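Tryptophanyl-tRNA synthetase (Aeropyrum pernix, PDB 3A04) joins L-tryptophan to its cognate tRNA at the expense of ATP, as an aminoacyl-tRNA synthetase of class one. Local coordinates at residues K278-L283 against I340-L345. Numbering follows the deposited sequence.
Sequences KLFRAL and IAWEKL. With CD (cadmium ion), chain C.
Leu279 and Trp342 bring the end of helix 272-280 against the side of helix 334-364, with their CA atoms 7.0 Å apart. The contact is apolar, and no hydrogen bond crosses it. Leu279 carries most of it through one methyl. Its CG lies anti to the backbone N (chi1 -170°), and with chi2 at 58° the CD2 methyl reaches the second helix. CD2 rests on the backbone there, 3.5 Å from Trp342 CA. The same methyl meets Ala341 CB at 4.1 Å and Leu345 CD2 at 3.9 Å. It therefore fits among three residues of one helical face, at the edge of the indole and near its plane. Phe280 reaches the same helix with its ring edge. Its CE1 is 3.9 Å from Trp342 CB. The Phe280 and Trp342 side chains cross at about a right angle, and Arg276 makes a cation-pi contact with each. The CB of Glu343 points away from segment 278-283, and its carboxylate binds a cadmium ion through OE1 (2.2 Å) and OE2 (2.6 Å). Glu346 also binds the ion. This is plain helix-end to helix-side packing, with the side chain of Ala341 about 8 Å from the iron-sulfur cluster. The end of helix 272-280 and the turn after it are tied to helix 334-364 by Lys338 NZ, which hydrogen-bonds Phe280 O and Ala282 O. Helix 304-313 packs against both segments, touching Ala282 through Val305 and Ala341 through Asp309.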
ATOM      1  N   LYS A 278     -16.879 -37.958  -9.476  1.00 35.91           N
ATOM      2  CA  LYS A 278     -17.352 -36.605  -9.757  1.00 36.00           C
ATOM      3  C   LYS A 278     -17.766 -36.482 -11.200  1.00 35.20           C
ATOM      4  O   LYS A 278     -18.798 -35.847 -11.515  1.00 35.90           O
ATOM      5  CB  LYS A 278     -16.228 -35.580  -9.476  1.00 34.13           C
ATOM      6  CG  LYS A 278     -15.856 -35.491  -8.040  1.00 35.22           C
ATOM      7  CD  LYS A 278     -14.825 -34.303  -7.857  1.00 30.77           C
ATOM      8  CE  LYS A 278     -14.595 -34.013  -6.371  1.00 34.72           C
ATOM      9  NZ  LYS A 278     -13.369 -33.105  -6.292  1.00 38.31           N
ATOM     10  N   LEU A 279     -16.951 -37.013 -12.111  1.00 33.14           N
ATOM     11  CA  LEU A 279     -17.360 -36.935 -13.520  1.00 35.20           C
ATOM     12  C   LEU A 279     -18.693 -37.674 -13.764  1.00 36.39           C
ATOM     13  O   LEU A 279     -19.576 -37.221 -14.541  1.00 36.55           O
ATOM     14  CB  LEU A 279     -16.272 -37.556 -14.439  1.00 34.86           C
ATOM     15  CG  LEU A 279     -16.434 -37.351 -15.964  1.00 35.22           C
ATOM     16  CD1 LEU A 279     -16.483 -35.865 -16.311  1.00 38.00           C
ATOM     17  CD2 LEU A 279     -15.178 -37.841 -16.687  1.00 36.42           C
ATOM     18  N   PHE A 280     -18.836 -38.852 -13.145  1.00 36.80           N
ATOM     19  CA  PHE A 280     -20.060 -39.622 -13.408  1.00 37.64           C
ATOM     20  C   PHE A 280     -21.338 -39.026 -12.796  1.00 39.14           C
ATOM     21  O   PHE A 280     -22.456 -39.277 -13.261  1.00 38.75           O
ATOM     22  CB  PHE A 280     -19.893 -41.116 -13.039  1.00 36.40           C
ATOM     23  CG  PHE A 280     -19.406 -41.938 -14.217  1.00 35.50           C
ATOM     24  CD1 PHE A 280     -18.072 -41.910 -14.578  1.00 32.53           C
ATOM     25  CD2 PHE A 280     -20.283 -42.692 -14.974  1.00 39.59           C
ATOM     26  CE1 PHE A 280     -17.567 -42.659 -15.700  1.00 33.85           C
ATOM     27  CE2 PHE A 280     -19.808 -43.456 -16.101  1.00 38.47           C
ATOM     28  CZ  PHE A 280     -18.439 -43.436 -16.436  1.00 35.70           C
ATOM     29  N   ARG A 281     -21.144 -38.172 -11.819  1.00 39.27           N
ATOM     30  CA  ARG A 281     -22.232 -37.419 -11.256  1.00 41.33           C
ATOM     31  C   ARG A 281     -22.548 -36.130 -11.942  1.00 41.31           C
ATOM     32  O   ARG A 281     -23.485 -35.457 -11.527  1.00 41.05           O
ATOM     33  CB  ARG A 281     -21.922 -37.140  -9.773  1.00 40.64           C
ATOM     34  CG  ARG A 281     -22.164 -38.417  -9.015  1.00 47.12           C
ATOM     35  CD  ARG A 281     -21.535 -38.376  -7.657  1.00 53.52           C
ATOM     36  NE  ARG A 281     -21.495 -39.745  -7.162  1.00 61.21           N
ATOM     37  CZ  ARG A 281     -20.675 -40.152  -6.193  1.00 65.66           C
ATOM     38  NH1 ARG A 281     -19.839 -39.276  -5.622  1.00 65.12           N
ATOM     39  NH2 ARG A 281     -20.689 -41.425  -5.809  1.00 67.27           N
ATOM     40  N   ALA A 282     -21.756 -35.740 -12.954  1.00 40.16           N
ATOM     41  CA  ALA A 282     -21.982 -34.440 -13.649  1.00 38.91           C
ATOM     42  C   ALA A 282     -23.376 -34.327 -14.292  1.00 40.60           C
ATOM     43  O   ALA A 282     -23.889 -35.301 -14.876  1.00 37.66           O
ATOM     44  CB  ALA A 282     -20.926 -34.194 -14.762  1.00 38.29           C
ATOM     45  N   LEU A 283     -23.941 -33.120 -14.264  1.00 40.43           N
ATOM     46  CA  LEU A 283     -25.131 -32.828 -15.077  1.00 42.96           C
ATOM     47  C   LEU A 283     -24.875 -32.868 -16.597  1.00 43.85           C
ATOM     48  O   LEU A 283     -23.853 -32.344 -17.119  1.00 43.55           O
ATOM     49  CB  LEU A 283     -25.741 -31.475 -14.662  1.00 44.18           C
ATOM     50  CG  LEU A 283     -26.034 -31.374 -13.151  1.00 45.53           C
ATOM     51  CD1 LEU A 283     -26.821 -30.108 -12.743  1.00 46.61           C
ATOM     52  CD2 LEU A 283     -26.730 -32.613 -12.611  1.00 50.27           C
ATOM     53  N   ILE A 340     -16.218 -42.435 -21.939  1.00 29.79           N
ATOM     54  CA  ILE A 340     -15.260 -41.931 -22.936  1.00 30.37           C
ATOM     55  C   ILE A 340     -14.451 -40.692 -22.381  1.00 30.33           C
ATOM     56  O   ILE A 340     -13.208 -40.596 -22.473  1.00 30.40           O
ATOM     57  CB  ILE A 340     -16.007 -41.548 -24.254  1.00 30.43           C
ATOM     58  CG1 ILE A 340     -16.387 -42.797 -25.123  1.00 31.55           C
ATOM     59  CG2 ILE A 340     -15.119 -40.675 -25.235  1.00 31.72           C
ATOM     60  CD1 ILE A 340     -17.534 -42.363 -26.277  1.00 32.35           C
ATOM     61  N   ALA A 341     -15.176 -39.767 -21.799  1.00 29.88           N
ATOM     62  CA  ALA A 341     -14.541 -38.559 -21.206  1.00 30.57           C
ATOM     63  C   ALA A 341     -13.681 -39.027 -20.039  1.00 30.19           C
ATOM     64  O   ALA A 341     -12.557 -38.554 -19.900  1.00 30.64           O
ATOM     65  CB  ALA A 341     -15.614 -37.655 -20.735  1.00 30.98           C
ATOM     66  N   TRP A 342     -14.164 -40.030 -19.264  1.00 30.24           N
ATOM     67  CA  TRP A 342     -13.381 -40.500 -18.116  1.00 31.09           C
ATOM     68  C   TRP A 342     -12.054 -41.044 -18.541  1.00 31.21           C
ATOM     69  O   TRP A 342     -11.015 -40.733 -17.908  1.00 31.82           O
ATOM     70  CB  TRP A 342     -14.153 -41.492 -17.178  1.00 32.41           C
ATOM     71  CG  TRP A 342     -13.147 -42.170 -16.331  1.00 35.68           C
ATOM     72  CD1 TRP A 342     -12.715 -43.486 -16.461  1.00 39.75           C
ATOM     73  CD2 TRP A 342     -12.286 -41.560 -15.341  1.00 36.54           C
ATOM     74  NE1 TRP A 342     -11.686 -43.731 -15.568  1.00 42.72           N
ATOM     75  CE2 TRP A 342     -11.405 -42.577 -14.869  1.00 40.53           C
ATOM     76  CE3 TRP A 342     -12.204 -40.263 -14.774  1.00 34.15           C
ATOM     77  CZ2 TRP A 342     -10.435 -42.343 -13.864  1.00 41.04           C
ATOM     78  CZ3 TRP A 342     -11.243 -40.025 -13.753  1.00 36.25           C
ATOM     79  CH2 TRP A 342     -10.370 -41.074 -13.305  1.00 36.81           C
ATOM     80  N   GLU A 343     -12.013 -41.842 -19.639  1.00 30.29           N
ATOM     81  CA  GLU A 343     -10.726 -42.385 -20.055  1.00 31.32           C
ATOM     82  C   GLU A 343      -9.722 -41.340 -20.473  1.00 30.93           C
ATOM     83  O   GLU A 343      -8.479 -41.490 -20.284  1.00 31.58           O
ATOM     84  CB  GLU A 343     -10.886 -43.461 -21.191  1.00 31.15           C
ATOM     85  CG  GLU A 343     -11.674 -44.698 -20.689  1.00 32.32           C
ATOM     86  CD  GLU A 343     -10.933 -45.578 -19.651  1.00 41.39           C
ATOM     87  OE1 GLU A 343     -10.056 -45.161 -18.943  1.00 45.62           O
ATOM     88  OE2 GLU A 343     -11.230 -46.741 -19.489  1.00 47.57           O
ATOM     89  N   LYS A 344     -10.237 -40.253 -21.051  1.00 30.42           N
ATOM     90  CA  LYS A 344      -9.325 -39.162 -21.393  1.00 30.38           C
ATOM     91  C   LYS A 344      -8.790 -38.515 -20.073  1.00 29.27           C
ATOM     92  O   LYS A 344      -7.589 -38.192 -19.933  1.00 29.38           O
ATOM     93  CB  LYS A 344     -10.127 -38.091 -22.140  1.00 31.40           C
ATOM     94  CG  LYS A 344     -10.782 -38.487 -23.444  1.00 35.64           C
ATOM     95  CD  LYS A 344      -9.724 -38.577 -24.491  1.00 40.88           C
ATOM     96  CE  LYS A 344     -10.363 -38.843 -25.872  1.00 43.49           C
ATOM     97  NZ  LYS A 344      -9.312 -39.410 -26.772  1.00 43.03           N
ATOM     98  N   LEU A 345      -9.689 -38.304 -19.141  1.00 28.21           N
ATOM     99  CA  LEU A 345      -9.333 -37.648 -17.850  1.00 30.98           C
ATOM    100  C   LEU A 345      -8.364 -38.523 -16.981  1.00 30.12           C
ATOM    101  O   LEU A 345      -7.445 -38.073 -16.387  1.00 29.73           O
ATOM    102  CB  LEU A 345     -10.616 -37.374 -17.055  1.00 29.08           C
ATOM    103  CG  LEU A 345     -10.473 -36.706 -15.662  1.00 33.07           C
ATOM    104  CD1 LEU A 345      -9.661 -35.336 -15.801  1.00 30.29           C
ATOM    105  CD2 LEU A 345     -11.895 -36.465 -15.038  1.00 31.95           C
TER
HETATM  106 CD    CD C 374      -9.830 -46.622 -17.275  1.00 34.13          CD